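Local coordinates for allantoicase (Saccharomyces cerevisiae, PDB 1O59), which hydrolyses allantoate to (S)-ureidoglycolate and urea, a step of allantoin degradation that lets yeast use purines as a secondary nitrogen source, at residues P236-D241 against D277-R282; M242-E247 against G346-R351. One frame throughout, in Å; residues are numbered along the deposited sequence.

Contacts 1 and 2 adjoin each other in the β-sandwich formed by the second allantoicase repeat, with centres about 6 Å apart. The loop 236-241 runs directly into 242-247, so one continuous piece of chain meets 277-282 in contact 1 and the strand of 346-351 in contact 2. Basic side chains of contact 2 tie the two together: R349 NE donates to G237 O at 2.9 Å, and K348 NZ probably bonds R238 O, although the lysine nitrogen is less surely placed. D277 connects them as well, through backbone bonding to R349. Together they fasten the loop between strands 227-228 and 246-247 to strand 346-354 and the turn after strand 270-277.

Contact 1 of 2, residues P236-D241 against D277-R282; sequences PGRGHD and DTAHFR
The imidazole of H280 lies over the backbone of D241, whose CA makes a CH-pi contact 4.0 Å from the centroid of the ring. H280 holds the third position of a type II β-turn, T278 to F281, that follows strand 270-277 in the β-sandwich of this allantoicase repeat. Its positive phi of 70° suits that position, and with CG anti to the carbonyl carbon (chi1 -46°) the ring reaches the loop 236-241. There H240 O sits over the same face as D241 CA, at a poor angle for bonding, while H280 NE2 makes a weak hydrogen bond to G239 O, at the ring edge (3.5 Å). G239 has a positive phi, a conformation easy for a residue without a side chain.

Beside this packing, R238 grips D277 side-on in a two-pronged salt bridge. R238 NE donates to D277 OD2 at 2.9 Å and R238 NH2 to D277 OD1 at 2.8 Å, each meeting a syn lone pair, though the guanidinium and carboxylate planes are turned 32° apart. Arginine suits the place because NE and NH2 can meet both oxygens together, and a bend at chi3 brings them round to the acid. NH2 also passes A279 CB and has a weak bond to D321 O. Replacing D277 with an alanine would probably leave R238 without the carboxylate that both its nitrogens bond and free A279 N from the Asx turn that starts the loop. In that turn A279 N reaches D277 OD1 at 3.0 Å from above the carboxylate plane, so this oxygen accepts two N-H groups.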
loop_
_atom_site.group_PDB
_atom_site.type_symbol
_atom_site.label_atom_id
_atom_site.label_comp_id
_atom_site.label_asym_id
_atom_site.label_seq_id
_atom_site.Cartn_x
_atom_site.Cartn_y
_atom_site.Cartn_z
ATOM N N PRO A 236 -7.719 6.172 2.014
ATOM C CA PRO A 236 -8.430 7.407 2.276
ATOM C C PRO A 236 -9.223 7.842 1.040
ATOM O O PRO A 236 -8.833 7.516 -0.107
ATOM C CB PRO A 236 -7.320 8.443 2.589
ATOM C CG PRO A 236 -6.015 7.695 2.630
ATOM C CD PRO A 236 -6.260 6.362 1.933
ATOM N N GLY A 237 -10.308 8.587 1.286
ATOM C CA GLY A 237 -11.090 9.181 0.235
ATOM C C GLY A 237 -11.950 8.201 -0.510
ATOM O O GLY A 237 -11.955 6.996 -0.255
ATOM N N ARG A 238 -12.704 8.736 -1.445
ATOM C CA ARG A 238 -13.509 7.919 -2.332
ATOM C C ARG A 238 -12.779 7.670 -3.642
ATOM O O ARG A 238 -13.306 6.981 -4.497
ATOM C CB ARG A 238 -14.829 8.619 -2.614
ATOM C CG ARG A 238 -15.728 8.732 -1.398
ATOM C CD ARG A 238 -17.119 9.139 -1.746
ATOM N NE ARG A 238 -17.843 8.045 -2.389
ATOM C CZ ARG A 238 -19.008 8.205 -3.005
ATOM N NH1 ARG A 238 -19.572 9.396 -3.060
ATOM N NH2 ARG A 238 -19.614 7.170 -3.565
ATOM N N GLY A 239 -11.582 8.241 -3.799
ATOM C CA GLY A 239 -10.772 8.027 -4.989
ATOM C C GLY A 239 -11.232 8.873 -6.161
ATOM O O GLY A 239 -12.137 9.715 -6.014
ATOM N N HIS A 240 -10.629 8.621 -7.325
ATOM C CA HIS A 240 -10.795 9.469 -8.492
ATOM C C HIS A 240 -11.515 8.808 -9.686
ATOM O O HIS A 240 -12.218 9.459 -10.425
ATOM C CB HIS A 240 -9.411 9.972 -8.881
ATOM C CG HIS A 240 -9.376 10.677 -10.201
ATOM N ND1 HIS A 240 -9.885 11.947 -10.378
ATOM C CD2 HIS A 240 -8.906 10.284 -11.414
ATOM C CE1 HIS A 240 -9.740 12.302 -11.644
ATOM N NE2 HIS A 240 -9.157 11.307 -12.296
ATOM N N ASP A 241 -11.317 7.512 -9.880
ATOM C CA ASP A 241 -11.956 6.757 -10.946
ATOM C C ASP A 241 -11.938 5.275 -10.592
ATOM O O ASP A 241 -11.695 4.944 -9.430
ATOM C CB ASP A 241 -11.286 7.053 -12.290
ATOM C CG ASP A 241 -9.806 6.665 -12.352
ATOM O OD1 ASP A 241 -9.282 5.826 -11.585
ATOM O OD2 ASP A 241 -9.085 7.167 -13.219
ATOM N N ASP A 277 -18.718 0.999 -0.556
ATOM C CA ASP A 277 -18.728 2.115 -1.485
ATOM C C ASP A 277 -18.359 1.680 -2.890
ATOM O O ASP A 277 -17.250 1.184 -3.129
ATOM C CB ASP A 277 -17.723 3.147 -0.998
ATOM C CG ASP A 277 -17.833 4.470 -1.708
ATOM O OD1 ASP A 277 -18.654 4.667 -2.658
ATOM O OD2 ASP A 277 -17.132 5.409 -1.308
ATOM N N THR A 278 -19.294 1.862 -3.816
ATOM C CA THR A 278 -19.087 1.538 -5.238
ATOM C C THR A 278 -18.808 2.775 -6.098
ATOM O O THR A 278 -19.054 2.764 -7.288
ATOM C CB THR A 278 -20.324 0.816 -5.774
ATOM O OG1 THR A 278 -21.502 1.584 -5.489
ATOM C CG2 THR A 278 -20.531 -0.525 -5.037
ATOM N N ALA A 279 -18.312 3.842 -5.475
ATOM C CA ALA A 279 -17.896 5.066 -6.174
ATOM C C ALA A 279 -17.207 4.738 -7.497
ATOM O O ALA A 279 -16.302 3.900 -7.543
ATOM C CB ALA A 279 -16.970 5.929 -5.287
ATOM N N HIS A 280 -17.678 5.391 -8.556
ATOM C CA HIS A 280 -17.163 5.233 -9.938
ATOM C C HIS A 280 -17.447 3.929 -10.647
ATOM O O HIS A 280 -17.329 3.903 -11.871
ATOM C CB HIS A 280 -15.679 5.590 -10.080
ATOM C CG HIS A 280 -15.329 6.871 -9.401
ATOM N ND1 HIS A 280 -15.865 8.078 -9.788
ATOM C CD2 HIS A 280 -14.569 7.126 -8.312
ATOM C CE1 HIS A 280 -15.413 9.032 -8.988
ATOM N NE2 HIS A 280 -14.611 8.480 -8.093
ATOM N N PHE A 281 -17.890 2.899 -9.939
ATOM C CA PHE A 281 -18.328 1.666 -10.607
ATOM C C PHE A 281 -19.797 1.751 -11.005
ATOM O O PHE A 281 -20.706 1.600 -10.189
ATOM C CB PHE A 281 -18.044 0.455 -9.745
ATOM C CG PHE A 281 -16.597 0.292 -9.451
ATOM C CD1 PHE A 281 -15.750 -0.273 -10.399
ATOM C CD2 PHE A 281 -16.047 0.782 -8.253
ATOM C CE1 PHE A 281 -14.381 -0.401 -10.148
ATOM C CE2 PHE A 281 -14.667 0.641 -7.985
ATOM C CZ PHE A 281 -13.838 0.057 -8.928
ATOM N N ARG A 282 -20.003 2.005 -12.290
ATOM C CA ARG A 282 -21.298 2.457 -12.795
ATOM C C ARG A 282 -21.969 1.419 -13.678
ATOM O O ARG A 282 -23.206 1.331 -13.667
ATOM C CB ARG A 282 -21.161 3.779 -13.547
ATOM C CG ARG A 282 -21.139 4.922 -12.612
ATOM C CD ARG A 282 -20.531 6.196 -13.156
ATOM N NE ARG A 282 -20.616 7.281 -12.164
ATOM C CZ ARG A 282 -19.783 8.331 -12.099
ATOM N NH1 ARG A 282 -18.763 8.451 -12.949
ATOM N NH2 ARG A 282 -19.959 9.282 -11.178
#

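Contact 2 of 2, residues M242-E247 against G346-R351; sequences MSDGWE and GVKRIR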
loop_
_atom_site.group_PDB
_atom_site.type_symbol
_atom_site.label_atom_id
_atom_site.label_comp_id
_atom_site.label_asym_id
_atom_site.label_seq_id
_atom_site.Cartn_x
_atom_site.Cartn_y
_atom_site.Cartn_z
HETATM N N MSE A 242 -12.194 4.388 -11.557
HETATM C CA MSE A 242 -12.223 2.933 -11.301
HETATM C C MSE A 242 -10.863 2.309 -10.991
HETATM O O MSE A 242 -10.752 1.235 -10.383
HETATM C CB MSE A 242 -12.820 2.196 -12.496
HETATM C CG MSE A 242 -14.322 2.410 -12.633
HETATM SE SE MSE A 242 -15.193 1.409 -14.054
HETATM C CE MSE A 242 -14.405 2.102 -15.569
ATOM N N SER A 243 -9.808 2.974 -11.412
ATOM C CA SER A 243 -8.507 2.365 -11.298
ATOM C C SER A 243 -8.017 2.313 -9.856
ATOM O O SER A 243 -7.062 1.601 -9.576
ATOM C CB SER A 243 -7.523 3.110 -12.163
ATOM O OG SER A 243 -7.251 4.328 -11.535
ATOM N N ASP A 244 -8.658 3.032 -8.943
ATOM C CA ASP A 244 -8.208 3.027 -7.549
ATOM C C ASP A 244 -9.141 2.344 -6.563
ATOM O O ASP A 244 -9.140 2.631 -5.389
ATOM C CB ASP A 244 -7.829 4.430 -7.068
ATOM C CG ASP A 244 -8.926 5.466 -7.282
ATOM O OD1 ASP A 244 -10.078 5.189 -6.930
ATOM O OD2 ASP A 244 -8.697 6.604 -7.786
ATOM N N GLY A 245 -9.915 1.397 -7.051
ATOM C CA GLY A 245 -10.652 0.494 -6.200
ATOM C C GLY A 245 -10.209 -0.933 -6.446
ATOM O O GLY A 245 -9.074 -1.182 -6.838
ATOM N N TRP A 246 -11.129 -1.857 -6.187
ATOM C CA TRP A 246 -10.934 -3.275 -6.366
ATOM C C TRP A 246 -11.986 -3.734 -7.343
ATOM O O TRP A 246 -13.164 -3.475 -7.169
ATOM C CB TRP A 246 -11.106 -3.993 -5.040
ATOM C CG TRP A 246 -11.097 -5.490 -5.165
ATOM C CD1 TRP A 246 -10.176 -6.271 -5.814
ATOM C CD2 TRP A 246 -12.076 -6.381 -4.650
ATOM N NE1 TRP A 246 -10.520 -7.597 -5.712
ATOM C CE2 TRP A 246 -11.691 -7.692 -5.018
ATOM C CE3 TRP A 246 -13.256 -6.206 -3.925
ATOM C CZ2 TRP A 246 -12.415 -8.803 -4.658
ATOM C CZ3 TRP A 246 -13.973 -7.312 -3.561
ATOM C CH2 TRP A 246 -13.551 -8.595 -3.916
ATOM N N GLU A 247 -11.545 -4.373 -8.407
ATOM C CA GLU A 247 -12.449 -4.822 -9.436
ATOM C C GLU A 247 -12.026 -6.181 -9.944
ATOM O O GLU A 247 -10.827 -6.467 -10.118
ATOM C CB GLU A 247 -12.468 -3.851 -10.599
ATOM C CG GLU A 247 -13.623 -4.107 -11.549
ATOM C CD GLU A 247 -13.207 -4.148 -13.010
ATOM O OE1 GLU A 247 -12.439 -5.072 -13.426
ATOM O OE2 GLU A 247 -13.651 -3.231 -13.732
ATOM N N GLY A 346 -16.954 -4.317 -9.005
ATOM C CA GLY A 346 -16.020 -3.380 -8.427
ATOM C C GLY A 346 -16.566 -2.649 -7.233
ATOM O O GLY A 346 -17.670 -2.140 -7.250
ATOM N N VAL A 347 -15.743 -2.581 -6.200
ATOM C CA VAL A 347 -16.034 -1.826 -5.002
ATOM C C VAL A 347 -14.854 -0.869 -4.742
ATOM O O VAL A 347 -13.709 -1.292 -4.775
ATOM C CB VAL A 347 -16.188 -2.799 -3.807
ATOM C CG1 VAL A 347 -16.328 -2.023 -2.492
ATOM C CG2 VAL A 347 -17.391 -3.709 -4.015
ATOM N N LYS A 348 -15.134 0.400 -4.476
ATOM C CA LYS A 348 -14.065 1.355 -4.126
ATOM C C LYS A 348 -13.511 1.178 -2.690
ATOM O O LYS A 348 -12.315 1.159 -2.488
ATOM C CB LYS A 348 -14.553 2.793 -4.317
ATOM C CG LYS A 348 -13.462 3.856 -4.408
ATOM C CD LYS A 348 -12.522 3.618 -5.605
ATOM C CE LYS A 348 -13.053 4.209 -6.862
ATOM N NZ LYS A 348 -12.809 5.696 -6.835
ATOM N N ARG A 349 -14.396 1.099 -1.702
ATOM C CA ARG A 349 -13.971 1.061 -0.318
ATOM C C ARG A 349 -14.872 0.215 0.527
ATOM O O ARG A 349 -16.056 -0.006 0.194
ATOM C CB ARG A 349 -13.958 2.459 0.281
ATOM C CG ARG A 349 -13.057 3.467 -0.435
ATOM C CD ARG A 349 -11.567 3.287 -0.222
ATOM N NE ARG A 349 -10.866 4.380 -0.874
ATOM C CZ ARG A 349 -10.328 4.341 -2.067
ATOM N NH1 ARG A 349 -10.357 3.257 -2.804
ATOM N NH2 ARG A 349 -9.787 5.425 -2.558
ATOM N N ILE A 350 -14.285 -0.278 1.621
ATOM C CA ILE A 350 -15.059 -0.779 2.758
ATOM C C ILE A 350 -14.596 -0.155 4.086
ATOM O O ILE A 350 -13.399 0.034 4.360
ATOM C CB ILE A 350 -15.109 -2.340 2.810
ATOM C CG1 ILE A 350 -16.093 -2.782 3.916
ATOM C CG2 ILE A 350 -13.723 -2.965 3.044
ATOM C CD1 ILE A 350 -16.408 -4.255 3.889
ATOM N N ARG A 351 -15.591 0.223 4.875
ATOM C CA ARG A 351 -15.368 0.924 6.120
ATOM C C ARG A 351 -16.082 0.122 7.141
ATOM O O ARG A 351 -17.213 -0.268 6.904
ATOM C CB ARG A 351 -15.957 2.347 6.120
ATOM C CG ARG A 351 -15.694 3.148 4.885
ATOM C CD ARG A 351 -14.242 3.270 4.566
ATOM N NE ARG A 351 -13.970 4.350 3.653
ATOM C CZ ARG A 351 -12.774 4.649 3.177
ATOM N NH1 ARG A 351 -11.710 3.925 3.523
ATOM N NH2 ARG A 351 -12.647 5.687 2.347
#
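R349 NH1 is held by two carbonyl oxygens. It donates to D244 O across the contact at 2.9 Å, nearly straight (161°) and in the guanidinium plane, and to K348 O of its own strand at 2.9 Å, from above that carbonyl plane. A bend at chi2 (-74°) folds the arginine back for this, and its NE bonds G237 O, so several N-H groups suit a site lined with carbonyls. K348, bent at three torsions, brings NZ to D244 OD1 in a salt bridge, though this nitrogen, which probably also bonds R238 O, is less surely placed.

Beyond G245 the chains pair as antiparallel strands. W246 and V347 form a hydrogen-bonded pair, W246 N to V347 O at 3.0 Å and V347 N to W246 O at 2.9 Å; E247 and G346 follow as a non-hydrogen-bonded pair. Glycine suits position 245 because a CB would clash with V347 O; at G346 a CB would be tight against E247 CG, and G346 CA makes a C-H...O contact with W246 O at 3.1 Å. K348 and R349 form a classic β-bulge opposite D277. Strand 346-354 thus lies between 246-247 and 270-277, while W246 and V347, on one face, pack onto I341 of strand 336-342 in the other sheet.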